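Local coordinates for protein metallo-beta-lactamase (PDB 6K4X) that hydrolyses beta-lactam antibiotics as a zinc-dependent, subclass B3 metallo-beta-lactamase and is bound here to the inhibitor 4-amino-2-sulfanylbenzoic acid, at residues Q10-Y15 / N219-R224; S110-G115 / Y184-H189; P148-G153 / T177-D182; Q226-A229 / A235-D238. All blocks are in the same frame, centred on the assembly; numbering follows the deposited sequence. Where two conformers were deposited one is given.

The four contacts fall into two pairs, one in the frame of the metallo-beta-lactamase fold and one at its zinc site. Contacts 1 and 4, with centres 7 Å apart, share helix 221-231: contact 1 ties its start to edge strand 12-15 of the seven-stranded sheet, and contact 4 folds the following turn back onto it. Contacts 2 and 3, also 7 Å apart between centres, bring together loops at and behind the inhibitor pocket. Along the chain, contact 3 is nested within contact 2, which is nested within contact 1, while contact 4 follows. Contact 1 lies about 33 Å from contact 2, centre to centre, on the opposite side of the chain's centre.

Contact 1. Residues Q10-Y15 / N219-R224; sequences QPFTIY and NDMWTR
Phe12 overlaps Met221 and Trp222 with the outer end of its ring, where CE1 and CZ do most of the touching. The sulfur of Met221 lies in the plane of that ring, at its edge: Met221 SD is 4.0 Å from Phe12 CZ, and seen from the ring centroid it lies 89° off the normal, the edge form of a Met-aromatic contact. Trp222 crosses Phe12 at roughly a right angle and brings its CZ3 to 3.8 Å from Phe12 CE1. With CG set between its backbone N and carbonyl carbon (chi1 54°), the Phe12 ring projects from the strand toward both partners. Met221 bends at chi2 and chi3, and its CE meets Ile14 CD1 tip to tip at 3.9 Å.

Strand 12-15 is an edge strand of the seven-stranded sheet and is broken by a classic beta bulge at Ile14 and Tyr15. Ile14 and Met221 both also touch Ile212 of strand 210-213, so the contact lies where the two sheets of the metallo-beta-lactamase sandwich converge. Within 219-224, Arg224 holds the approach to the helix side-on: NE reaches Asn219 O at 2.9 Å and NH2 reaches Asn219 OD1 at 3.0 Å. Trp222 also makes a cation-pi contact with Arg3.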
loop_
_atom_site.group_PDB
_atom_site.type_symbol
_atom_site.label_atom_id
_atom_site.label_comp_id
_atom_site.label_asym_id
_atom_site.label_seq_id
_atom_site.Cartn_x
_atom_site.Cartn_y
_atom_site.Cartn_z
ATOM N N GLN A 10 -0.402 9.745 -15.436
ATOM C CA GLN A 10 -1.525 10.654 -15.365
ATOM C C GLN A 10 -2.512 10.050 -14.372
ATOM O O GLN A 10 -2.907 8.885 -14.501
ATOM C CB GLN A 10 -2.176 10.819 -16.742
ATOM C CG GLN A 10 -3.225 11.923 -16.782
ATOM C CD GLN A 10 -2.625 13.304 -16.651
ATOM O OE1 GLN A 10 -1.499 13.547 -17.109
ATOM N NE2 GLN A 10 -3.360 14.213 -16.031
ATOM N N PRO A 11 -2.975 10.805 -13.359
ATOM C CA PRO A 11 -3.859 10.221 -12.347
ATOM C C PRO A 11 -5.268 9.996 -12.894
ATOM O O PRO A 11 -5.652 10.557 -13.909
ATOM C CB PRO A 11 -3.818 11.238 -11.204
ATOM C CG PRO A 11 -3.568 12.547 -11.937
ATOM C CD PRO A 11 -2.596 12.188 -13.040
ATOM N N PHE A 12 -6.024 9.157 -12.189
ATOM C CA PHE A 12 -7.328 8.766 -12.668
ATOM C C PHE A 12 -8.173 8.306 -11.499
ATOM O O PHE A 12 -7.678 7.806 -10.483
ATOM C CB PHE A 12 -7.229 7.649 -13.715
ATOM C CG PHE A 12 -6.468 6.406 -13.316
ATOM C CD1 PHE A 12 -5.093 6.395 -13.373
ATOM C CD2 PHE A 12 -7.120 5.254 -12.889
ATOM C CE1 PHE A 12 -4.380 5.258 -13.034
ATOM C CE2 PHE A 12 -6.410 4.121 -12.550
ATOM C CZ PHE A 12 -5.038 4.127 -12.595
ATOM N N THR A 13 -9.483 8.476 -11.658
ATOM C CA THR A 13 -10.419 8.028 -10.632
ATOM C C THR A 13 -10.750 6.559 -10.857
ATOM O O THR A 13 -11.101 6.152 -11.961
ATOM C CB THR A 13 -11.689 8.878 -10.628
ATOM O OG1 THR A 13 -11.289 10.214 -10.331
ATOM C CG2 THR A 13 -12.729 8.378 -9.648
ATOM N N ILE A 14 -10.654 5.752 -9.808
ATOM C CA ILE A 14 -10.973 4.341 -9.887
ATOM C C ILE A 14 -12.453 4.122 -9.566
ATOM O O ILE A 14 -13.156 3.383 -10.272
ATOM C CB ILE A 14 -10.043 3.535 -8.961
ATOM C CG1 ILE A 14 -8.658 3.478 -9.616
ATOM C CG2 ILE A 14 -10.578 2.140 -8.674
ATOM C CD1 ILE A 14 -7.550 2.938 -8.754
ATOM N N TYR A 15 -12.960 4.726 -8.486
ATOM C CA TYR A 15 -14.370 4.592 -8.144
ATOM C C TYR A 15 -14.708 5.678 -7.132
ATOM O O TYR A 15 -14.012 5.816 -6.115
ATOM C CB TYR A 15 -14.668 3.223 -7.527
ATOM C CG TYR A 15 -16.146 2.928 -7.457
ATOM C CD1 TYR A 15 -16.801 2.406 -8.562
ATOM C CD2 TYR A 15 -16.889 3.195 -6.321
ATOM C CE1 TYR A 15 -18.166 2.170 -8.547
ATOM C CE2 TYR A 15 -18.257 2.964 -6.291
ATOM C CZ TYR A 15 -18.895 2.478 -7.415
ATOM O OH TYR A 15 -20.245 2.234 -7.412
ATOM N N ASN A 219 -2.427 -6.786 -9.235
ATOM C CA ASN A 219 -3.820 -6.997 -9.622
ATOM C C ASN A 219 -4.090 -6.380 -11.003
ATOM O O ASN A 219 -5.192 -5.862 -11.248
ATOM C CB ASN A 219 -4.785 -6.485 -8.553
ATOM C CG ASN A 219 -6.225 -6.847 -8.851
ATOM O OD1 ASN A 219 -6.513 -7.903 -9.433
ATOM N ND2 ASN A 219 -7.163 -5.992 -8.468
ATOM N N ASP A 220 -3.099 -6.443 -11.885
ATOM C CA ASP A 220 -3.302 -6.136 -13.301
ATOM C C ASP A 220 -3.894 -4.736 -13.505
ATOM O O ASP A 220 -4.713 -4.539 -14.400
ATOM C CB ASP A 220 -4.137 -7.221 -13.977
ATOM C CG ASP A 220 -3.542 -8.611 -13.824
ATOM O OD1 ASP A 220 -2.324 -8.737 -13.785
ATOM O OD2 ASP A 220 -4.349 -9.570 -13.777
ATOM N N MET A 221 -3.401 -3.741 -12.777
ATOM C CA MET A 221 -3.981 -2.388 -12.867
ATOM C C MET A 221 -4.003 -1.866 -14.303
ATOM O O MET A 221 -4.971 -1.216 -14.688
ATOM C CB MET A 221 -3.168 -1.434 -12.005
ATOM C CG MET A 221 -3.595 0.016 -12.091
ATOM S SD MET A 221 -5.251 0.331 -11.423
ATOM C CE MET A 221 -4.878 0.236 -9.673
ATOM N N TRP A 222 -2.926 -2.068 -15.047
ATOM C CA TRP A 222 -2.814 -1.398 -16.338
ATOM C C TRP A 222 -3.684 -2.090 -17.387
ATOM O O TRP A 222 -4.298 -1.432 -18.214
ATOM C CB TRP A 222 -1.348 -1.276 -16.740
ATOM C CG TRP A 222 -0.582 -0.673 -15.608
ATOM C CD1 TRP A 222 0.455 -1.244 -14.929
ATOM C CD2 TRP A 222 -0.866 0.571 -14.945
ATOM N NE1 TRP A 222 0.834 -0.445 -13.885
ATOM C CE2 TRP A 222 0.035 0.668 -13.863
ATOM C CE3 TRP A 222 -1.803 1.595 -15.142
ATOM C CZ2 TRP A 222 0.036 1.775 -13.010
ATOM C CZ3 TRP A 222 -1.816 2.669 -14.276
ATOM C CH2 TRP A 222 -0.902 2.753 -13.223
ATOM N N THR A 223 -3.774 -3.412 -17.341
ATOM C CA THR A 223 -4.768 -4.116 -18.147
ATOM C C THR A 223 -6.186 -3.654 -17.793
ATOM O O THR A 223 -7.032 -3.440 -18.699
ATOM C CB THR A 223 -4.635 -5.633 -17.978
ATOM O OG1 THR A 223 -3.325 -5.995 -18.412
ATOM C CG2 THR A 223 -5.675 -6.399 -18.765
ATOM N N ARG A 224 -6.484 -3.525 -16.496
ATOM C CA ARG A 224 -7.806 -3.081 -16.071
ATOM C C ARG A 224 -8.085 -1.660 -16.558
ATOM O O ARG A 224 -9.206 -1.351 -16.971
ATOM C CB ARG A 224 -7.947 -3.160 -14.551
ATOM C CG ARG A 224 -7.978 -4.583 -14.027
ATOM C CD ARG A 224 -8.066 -4.589 -12.508
ATOM N NE ARG A 224 -8.008 -5.916 -11.931
ATOM C CZ ARG A 224 -9.009 -6.777 -11.918
ATOM N NH1 ARG A 224 -10.177 -6.438 -12.442
ATOM N NH2 ARG A 224 -8.851 -7.957 -11.342
#

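Contact 2. Residues S110-G115 / Y184-H189; sequences SDPQFG and YRFSDH. With D0U (4-azanyl-2-sulfanyl-benzoic acid), chain E.
Pro112 and Tyr184 meet through C-H groups and an aromatic face. Pro112 CA stands over the middle of the Tyr184 ring, 3.7 Å from its centroid and 9° off the normal, a CH-pi contact, while Pro112 CB lies 3.6 Å from Tyr184 CE2. The two side chains run alongside each other and point the same way. Phe186 adds an oblique approach, its CZ 3.8 Å from Pro112 CB, and Val192 of helix 190-205 touches all three residues.

The Tyr184 ring is covered on its other face by the imidazole of His189, which is fixed by a bond from ND1 to Arg185 O (2.8 Å). Asp188 N reaches the same carbonyl oxygen from the opposite side of its plane. The polar link between the segments is a water, 2.8 Å from both Ser110 O, to which it donates, and Tyr184 OH.

The loop 110-115 belongs to the active-site surroundings of this metallo-beta-lactamase. Asp111 OD1 accepts from Gln113 N at 2.9 Å through its anti lone pair, forming an Asx turn within a type I beta turn, and its OD2 bonds to the zinc ligand His74, a second-shell bond that probably helps to orient the metal-binding ring.

Within 184-189 Arg185 NH2 forms a salt bridge with Asp188 OD1 (2.9 Å). Gln113 extends toward the inhibitor, its OE1 3.5 Å from the amino nitrogen N1.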
loop_
_atom_site.group_PDB
_atom_site.type_symbol
_atom_site.label_atom_id
_atom_site.label_comp_id
_atom_site.label_asym_id
_atom_site.label_seq_id
_atom_site.Cartn_x
_atom_site.Cartn_y
_atom_site.Cartn_z
ATOM N N SER A 110 15.404 -7.641 11.456
ATOM C CA SER A 110 14.311 -8.605 11.366
ATOM C C SER A 110 13.773 -8.716 9.936
ATOM O O SER A 110 13.084 -9.669 9.618
ATOM C CB SER A 110 13.182 -8.241 12.305
ATOM O OG SER A 110 12.780 -6.898 12.097
ATOM N N ASP A 111 14.001 -7.689 9.102
ATOM C CA ASP A 111 13.453 -7.700 7.738
ATOM C C ASP A 111 14.187 -8.763 6.937
ATOM O O ASP A 111 15.411 -8.759 6.905
ATOM C CB ASP A 111 13.611 -6.317 7.122
ATOM C CG ASP A 111 12.874 -6.129 5.809
ATOM O OD1 ASP A 111 13.040 -6.956 4.899
ATOM O OD2 ASP A 111 12.144 -5.127 5.719
ATOM N N PRO A 112 13.489 -9.710 6.277
ATOM C CA PRO A 112 14.185 -10.714 5.474
ATOM C C PRO A 112 15.145 -10.125 4.434
ATOM O O PRO A 112 16.131 -10.772 4.097
ATOM C CB PRO A 112 13.042 -11.463 4.787
ATOM C CG PRO A 112 11.888 -11.341 5.772
ATOM C CD PRO A 112 12.038 -9.947 6.337
ATOM N N GLN A 113 14.867 -8.918 3.926
ATOM C CA GLN A 113 15.746 -8.280 2.962
ATOM C C GLN A 113 16.907 -7.521 3.606
ATOM O O GLN A 113 17.735 -6.960 2.876
ATOM C CB GLN A 113 14.943 -7.356 2.048
ATOM C CG GLN A 113 14.024 -8.098 1.102
ATOM C CD GLN A 113 13.313 -7.129 0.193
ATOM O OE1 GLN A 113 13.875 -6.662 -0.798
ATOM N NE2 GLN A 113 12.095 -6.746 0.533
ATOM N N PHE A 114 17.000 -7.470 4.929
ATOM C CA PHE A 114 18.076 -6.737 5.573
ATOM C C PHE A 114 19.431 -7.226 5.054
ATOM O O PHE A 114 19.720 -8.439 5.011
ATOM C CB PHE A 114 18.025 -6.930 7.086
ATOM C CG PHE A 114 19.042 -6.119 7.839
ATOM C CD1 PHE A 114 18.794 -4.788 8.141
ATOM C CD2 PHE A 114 20.232 -6.687 8.254
ATOM C CE1 PHE A 114 19.719 -4.043 8.862
ATOM C CE2 PHE A 114 21.166 -5.925 8.942
ATOM C CZ PHE A 114 20.907 -4.611 9.253
ATOM N N GLY A 115 20.256 -6.255 4.662
ATOM C CA GLY A 115 21.532 -6.505 3.986
ATOM C C GLY A 115 21.477 -6.069 2.538
ATOM O O GLY A 115 22.528 -5.854 1.902
ATOM N N TYR A 184 19.649 -15.086 3.937
ATOM C CA TYR A 184 18.481 -15.338 4.786
ATOM C C TYR A 184 17.753 -16.625 4.397
ATOM O O TYR A 184 17.474 -16.854 3.208
ATOM C CB TYR A 184 17.505 -14.184 4.636
ATOM C CG TYR A 184 16.351 -14.172 5.596
ATOM C CD1 TYR A 184 16.476 -13.539 6.810
ATOM C CD2 TYR A 184 15.131 -14.728 5.263
ATOM C CE1 TYR A 184 15.417 -13.475 7.696
ATOM C CE2 TYR A 184 14.058 -14.641 6.120
ATOM C CZ TYR A 184 14.199 -14.019 7.342
ATOM O OH TYR A 184 13.114 -13.945 8.186
ATOM N N ARG A 185 17.411 -17.426 5.404
ATOM C CA ARG A 185 16.661 -18.653 5.210
ATOM C C ARG A 185 15.304 -18.524 5.898
ATOM O O ARG A 185 15.226 -18.477 7.143
ATOM C CB ARG A 185 17.484 -19.825 5.756
ATOM C CG ARG A 185 16.858 -21.181 5.499
ATOM C CD ARG A 185 17.822 -22.312 5.778
ATOM N NE ARG A 185 17.361 -23.574 5.204
ATOM C CZ ARG A 185 16.702 -24.528 5.838
ATOM N NH1 ARG A 185 16.258 -25.558 5.145
ATOM N NH2 ARG A 185 16.442 -24.437 7.131
ATOM N N PHE A 186 14.225 -18.527 5.113
ATOM C CA PHE A 186 12.902 -18.389 5.698
ATOM C C PHE A 186 12.624 -19.555 6.645
ATOM O O PHE A 186 11.963 -19.356 7.673
ATOM C CB PHE A 186 11.813 -18.348 4.626
ATOM C CG PHE A 186 11.609 -16.970 4.068
ATOM C CD1 PHE A 186 10.714 -16.094 4.661
ATOM C CD2 PHE A 186 12.345 -16.530 2.974
ATOM C CE1 PHE A 186 10.578 -14.796 4.196
ATOM C CE2 PHE A 186 12.165 -15.248 2.481
ATOM C CZ PHE A 186 11.289 -14.380 3.096
ATOM N N SER A 187 13.101 -20.747 6.290
ATOM C CA SER A 187 12.852 -21.937 7.066
ATOM C C SER A 187 13.456 -21.835 8.474
ATOM O O SER A 187 13.133 -22.666 9.332
ATOM C CB SER A 187 13.363 -23.155 6.343
ATOM O OG SER A 187 12.693 -23.365 5.111
ATOM N N ASP A 188 14.364 -20.899 8.710
ATOM C CA ASP A 188 14.969 -20.711 10.017
ATOM C C ASP A 188 14.194 -19.676 10.840
ATOM O O ASP A 188 14.554 -19.470 12.004
ATOM C CB ASP A 188 16.422 -20.261 9.892
ATOM C CG ASP A 188 17.396 -21.294 9.367
ATOM O OD1 ASP A 188 16.982 -22.430 9.146
ATOM O OD2 ASP A 188 18.566 -20.900 9.184
ATOM N N HIS A 189 13.169 -19.038 10.271
ATOM C CA HIS A 189 12.513 -17.867 10.864
ATOM C C HIS A 189 11.020 -18.121 10.996
ATOM O O HIS A 189 10.216 -17.643 10.198
ATOM C CB HIS A 189 12.806 -16.613 10.034
ATOM C CG HIS A 189 14.226 -16.198 10.137
ATOM N ND1 HIS A 189 15.208 -16.650 9.261
ATOM C CD2 HIS A 189 14.862 -15.489 11.092
ATOM C CE1 HIS A 189 16.375 -16.133 9.645
ATOM N NE2 HIS A 189 16.190 -15.418 10.747
HETATM O O2 D0U E . 6.733 -4.932 -2.341
HETATM C C7 D0U E . 7.158 -6.036 -2.746
HETATM O O1 D0U E . 6.390 -7.026 -2.923
HETATM C C3 D0U E . 8.604 -6.251 -3.023
HETATM C C2 D0U E . 8.932 -7.449 -3.716
HETATM C C4 D0U E . 9.617 -5.347 -2.656
HETATM S S1 D0U E . 9.472 -3.810 -1.930
HETATM C C5 D0U E . 10.945 -5.714 -2.972
HETATM C C6 D0U E . 11.272 -6.899 -3.635
HETATM N N1 D0U E . 12.588 -7.203 -3.960
HETATM C C1 D0U E . 10.262 -7.736 -4.018
HETATM O O HOH W 1 13.557 -12.277 10.393
#

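Contact 3. Residues P148-G153 / T177-D182; sequences PGHTEG and TAVSAD. With ZN (zinc ion), chain B; D0U (4-azanyl-2-sulfanyl-benzoic acid), chain E.
His150 leaves its backbone with CG anti to N (chi1 -179°), which carries the ring alongside Thr177. Its CB already packs against Thr177 O at 3.7 Å. CG passes the same carbonyl oxygen, and beyond it ND1 donates to Thr177 O at 2.9 Å with an N-H...O angle of 164°; the acceptor lies in the imidazole plane, and the donor meets a lone pair in the carbonyl plane. This nearly straight bond fixes the ring's rotation and directs the other nitrogen at the metal. CE1 meets Val179 CG1 edge-on at 3.6 Å and approaches inhibitor atom C3 at 3.4 Å, while CD2 flanks the zinc ion. At the tip, NE2 binds that zinc ion at 2.0 Å.

The inhibitor binds the same metal. Its sulfur S1, probably a thiolate, is 2.3 Å from the zinc ion, and its carboxylate O1 accepts from Thr177 OG1 at 2.8 Å, so Thr177 serves both the histidine and the ligand. Val179 lines the other end of the benzene ring, with CG2 3.6 Å from N1.

His72 and His74 complete the protein ligands of this zinc, a three-histidine site beside a second zinc held by Asp76, His77 and His215: the dinuclear centre of a subclass B3 metallo-beta-lactamase.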
loop_
_atom_site.group_PDB
_atom_site.type_symbol
_atom_site.label_atom_id
_atom_site.label_comp_id
_atom_site.label_asym_id
_atom_site.label_seq_id
_atom_site.Cartn_x
_atom_site.Cartn_y
_atom_site.Cartn_z
ATOM N N PRO A 148 1.432 -8.556 8.357
ATOM C CA PRO A 148 2.881 -8.703 8.475
ATOM C C PRO A 148 3.425 -9.846 7.612
ATOM O O PRO A 148 2.687 -10.706 7.099
ATOM C CB PRO A 148 3.061 -9.011 9.964
ATOM C CG PRO A 148 1.800 -9.774 10.323
ATOM C CD PRO A 148 0.723 -9.019 9.564
ATOM N N GLY A 149 4.740 -9.859 7.496
ATOM C CA GLY A 149 5.450 -10.945 6.898
ATOM C C GLY A 149 6.518 -10.455 5.956
ATOM O O GLY A 149 7.686 -10.772 6.106
ATOM N N HIS A 150 6.132 -9.651 4.968
ATOM C CA HIS A 150 7.104 -8.901 4.144
ATOM C C HIS A 150 7.855 -7.876 5.003
ATOM O O HIS A 150 9.051 -7.646 4.784
ATOM C CB HIS A 150 6.389 -8.334 2.932
ATOM C CG HIS A 150 7.238 -7.575 1.985
ATOM N ND1 HIS A 150 7.942 -8.192 0.996
ATOM C CD2 HIS A 150 7.430 -6.249 1.827
ATOM C CE1 HIS A 150 8.529 -7.259 0.246
ATOM N NE2 HIS A 150 8.273 -6.050 0.764
ATOM N N THR A 151 7.125 -7.279 5.950
ATOM C CA THR A 151 7.684 -6.466 7.016
ATOM C C THR A 151 6.837 -6.728 8.251
ATOM O O THR A 151 5.673 -7.129 8.134
ATOM C CB THR A 151 7.681 -4.947 6.727
ATOM O OG1 THR A 151 6.328 -4.464 6.734
ATOM C CG2 THR A 151 8.420 -4.548 5.472
ATOM N N GLU A 152 7.387 -6.462 9.434
ATOM C CA GLU A 152 6.615 -6.759 10.634
ATOM C C GLU A 152 5.414 -5.823 10.791
ATOM O O GLU A 152 4.376 -6.235 11.321
ATOM C CB GLU A 152 7.497 -6.625 11.875
ATOM C CG GLU A 152 8.505 -7.735 12.076
ATOM C CD GLU A 152 9.170 -7.765 13.438
ATOM O OE1 GLU A 152 8.891 -6.866 14.240
ATOM O OE2 GLU A 152 9.953 -8.715 13.694
ATOM N N GLY A 153 5.539 -4.571 10.327
ATOM C CA GLY A 153 4.468 -3.594 10.539
ATOM C C GLY A 153 3.592 -3.362 9.316
ATOM O O GLY A 153 2.890 -2.361 9.265
ATOM N N THR A 177 4.864 -10.672 -0.121
ATOM C CA THR A 177 5.882 -11.417 -0.835
ATOM C C THR A 177 7.029 -11.838 0.088
ATOM O O THR A 177 7.659 -11.027 0.777
ATOM C CB THR A 177 6.409 -10.566 -1.983
ATOM O OG1 THR A 177 6.817 -9.312 -1.435
ATOM C CG2 THR A 177 5.377 -10.380 -3.071
ATOM N N ALA A 178 7.381 -13.112 -0.009
ATOM C CA ALA A 178 8.562 -13.698 0.625
ATOM C C ALA A 178 9.760 -13.457 -0.292
ATOM O O ALA A 178 9.893 -14.050 -1.390
ATOM C CB ALA A 178 8.352 -15.174 0.857
ATOM N N VAL A 179 10.590 -12.492 0.090
ATOM C CA VAL A 179 11.806 -12.113 -0.669
ATOM C C VAL A 179 12.872 -11.797 0.373
ATOM O O VAL A 179 12.572 -11.363 1.465
ATOM C CB VAL A 179 11.522 -10.924 -1.606
ATOM C CG1 VAL A 179 10.892 -9.773 -0.857
ATOM C CG2 VAL A 179 12.717 -10.396 -2.390
ATOM N N SER A 180 14.134 -12.067 0.062
ATOM C CA SER A 180 15.150 -11.890 1.089
ATOM C C SER A 180 16.508 -11.591 0.478
ATOM O O SER A 180 16.735 -11.767 -0.706
ATOM C CB SER A 180 15.254 -13.109 1.954
ATOM O OG SER A 180 15.937 -14.169 1.275
ATOM N N ALA A 181 17.423 -11.213 1.367
ATOM C CA ALA A 181 18.848 -11.221 1.068
ATOM C C ALA A 181 19.309 -12.667 0.842
ATOM O O ALA A 181 18.700 -13.617 1.314
ATOM C CB ALA A 181 19.625 -10.604 2.212
ATOM N N ASP A 182 20.453 -12.810 0.172
ATOM C CA ASP A 182 21.040 -14.109 -0.122
ATOM C C ASP A 182 21.340 -14.881 1.170
ATOM O O ASP A 182 21.326 -16.118 1.161
ATOM C CB ASP A 182 22.318 -13.951 -0.955
ATOM C CG ASP A 182 22.035 -13.616 -2.408
ATOM O OD1 ASP A 182 20.882 -13.787 -2.836
ATOM O OD2 ASP A 182 22.975 -13.187 -3.114
HETATM ZN ZN ZN B . 8.759 -4.174 0.200
HETATM O O2 D0U E . 6.733 -4.932 -2.341
HETATM C C7 D0U E . 7.158 -6.036 -2.746
HETATM O O1 D0U E . 6.390 -7.026 -2.923
HETATM C C3 D0U E . 8.604 -6.251 -3.023
HETATM C C2 D0U E . 8.932 -7.449 -3.716
HETATM C C4 D0U E . 9.617 -5.347 -2.656
HETATM S S1 D0U E . 9.472 -3.810 -1.930
HETATM C C5 D0U E . 10.945 -5.714 -2.972
HETATM C C6 D0U E . 11.272 -6.899 -3.635
HETATM N N1 D0U E . 12.588 -7.203 -3.960
HETATM C C1 D0U E . 10.262 -7.736 -4.018
#

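Contact 4. Residues Q226-A229 / A235-D238; sequences QRAA and AYVD
Arg227 NH2 is gripped by two partners: it donates to a water at 2.9 Å and forms a salt bridge with Glu231, one turn further along the same helix. The water lies in the guanidinium plane and passes the link on, donating to Val237 O at 2.8 Å, so that one water bridges the arginine and the Val237 carbonyl. Arg227 reaches this position because its chain bends at chi3 (59°), which folds the guanidinium over Ala235. Ala235 O then lies above one face of the group, 3.6 Å from Arg227 NH1, a packing approach. That carbonyl accepts a hydrogen bond from Arg224 NH1.

Beneath the arginine the contact is made by small side chains. Ala228 and Ala235 bring their CA atoms within 5.0 Å, and Ala235 CB presses against Ala228 N at 3.5 Å. Their CB atoms are 3.9 Å apart, and Arg227 CB closes on Ala235 CB at 3.7 Å. Tyr236 sets out away from the helix, but the end of its ring returns obliquely to Ala228 CB, with OH 3.9 Å from it; the same ring also packs on Met221 and on Phe12.

Asp238 shows how the connection ends. Its OD1 caps Gly240 N just before helix 241-260, while OD2 pairs with Arg224. The arrangement is a compact helix-to-helix connection, in which a short 3-10 segment doubles back on helix 221-231 before the long C-terminal helix of this metallo-beta-lactamase fold begins.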
loop_
_atom_site.group_PDB
_atom_site.type_symbol
_atom_site.label_atom_id
_atom_site.label_comp_id
_atom_site.label_asym_id
_atom_site.label_seq_id
_atom_site.Cartn_x
_atom_site.Cartn_y
_atom_site.Cartn_z
ATOM N N GLN A 226 -6.949 -0.158 -19.162
ATOM C CA GLN A 226 -7.198 -0.234 -20.609
ATOM C C GLN A 226 -8.622 -0.764 -20.847
ATOM O O GLN A 226 -9.367 -0.247 -21.689
ATOM C CB GLN A 226 -6.088 -1.060 -21.261
ATOM C CG GLN A 226 -4.747 -0.325 -21.273
ATOM C CD GLN A 226 -3.542 -1.105 -21.747
ATOM O OE1 GLN A 226 -3.327 -2.266 -21.402
ATOM N NE2 GLN A 226 -2.702 -0.440 -22.527
ATOM N N ARG A 227 -9.032 -1.787 -20.098
ATOM C CA ARG A 227 -10.391 -2.297 -20.193
ATOM C C ARG A 227 -11.412 -1.212 -19.836
ATOM O O ARG A 227 -12.474 -1.137 -20.451
ATOM C CB ARG A 227 -10.581 -3.480 -19.249
ATOM C CG ARG A 227 -9.981 -4.786 -19.755
ATOM C CD ARG A 227 -9.991 -5.817 -18.647
ATOM N NE ARG A 227 -11.341 -6.069 -18.179
ATOM C CZ ARG A 227 -11.701 -6.396 -16.954
ATOM N NH1 ARG A 227 -10.798 -6.838 -16.082
ATOM N NH2 ARG A 227 -12.982 -6.339 -16.633
ATOM N N ALA A 228 -11.093 -0.378 -18.843
ATOM C CA ALA A 228 -12.021 0.639 -18.353
ATOM C C ALA A 228 -12.333 1.681 -19.430
ATOM O O ALA A 228 -13.403 2.306 -19.377
ATOM C CB ALA A 228 -11.459 1.316 -17.133
ATOM N N ALA A 229 -11.428 1.873 -20.382
ATOM C CA ALA A 229 -11.653 2.877 -21.419
ATOM C C ALA A 229 -12.980 2.607 -22.129
ATOM O O ALA A 229 -13.679 3.564 -22.487
ATOM C CB ALA A 229 -10.520 2.907 -22.399
ATOM N N ALA A 235 -14.297 -2.236 -14.732
ATOM C CA ALA A 235 -13.071 -2.998 -15.067
ATOM C C ALA A 235 -12.166 -3.174 -13.842
ATOM O O ALA A 235 -11.334 -4.111 -13.852
ATOM C CB ALA A 235 -12.327 -2.330 -16.164
ATOM N N TYR A 236 -12.269 -2.281 -12.832
ATOM C CA TYR A 236 -11.430 -2.379 -11.636
ATOM C C TYR A 236 -12.021 -3.334 -10.608
ATOM O O TYR A 236 -11.311 -3.693 -9.655
ATOM C CB TYR A 236 -11.176 -1.015 -10.995
ATOM C CG TYR A 236 -10.548 -0.032 -11.938
ATOM C CD1 TYR A 236 -9.240 -0.192 -12.360
ATOM C CD2 TYR A 236 -11.253 1.060 -12.396
ATOM C CE1 TYR A 236 -8.653 0.699 -13.233
ATOM C CE2 TYR A 236 -10.687 1.940 -13.282
ATOM C CZ TYR A 236 -9.388 1.773 -13.694
ATOM O OH TYR A 236 -8.826 2.660 -14.556
ATOM N N VAL A 237 -13.292 -3.701 -10.785
ATOM C CA VAL A 237 -14.032 -4.465 -9.856
ATOM C C VAL A 237 -13.779 -5.936 -10.135
ATOM O O VAL A 237 -13.956 -6.404 -11.261
ATOM C CB VAL A 237 -15.531 -4.130 -9.936
ATOM C CG1 VAL A 237 -16.360 -5.070 -9.087
ATOM C CG2 VAL A 237 -15.794 -2.687 -9.554
ATOM N N ASP A 238 -13.436 -6.661 -9.087
ATOM C CA ASP A 238 -13.226 -8.094 -9.164
ATOM C C ASP A 238 -13.139 -8.601 -7.726
ATOM O O ASP A 238 -12.117 -8.375 -7.050
ATOM C CB ASP A 238 -11.950 -8.429 -9.941
ATOM C CG ASP A 238 -11.547 -9.891 -9.918
ATOM O OD1 ASP A 238 -12.250 -10.708 -9.289
ATOM O OD2 ASP A 238 -10.494 -10.181 -10.532
HETATM O O HOH W 2 -14.246 -6.394 -14.034
#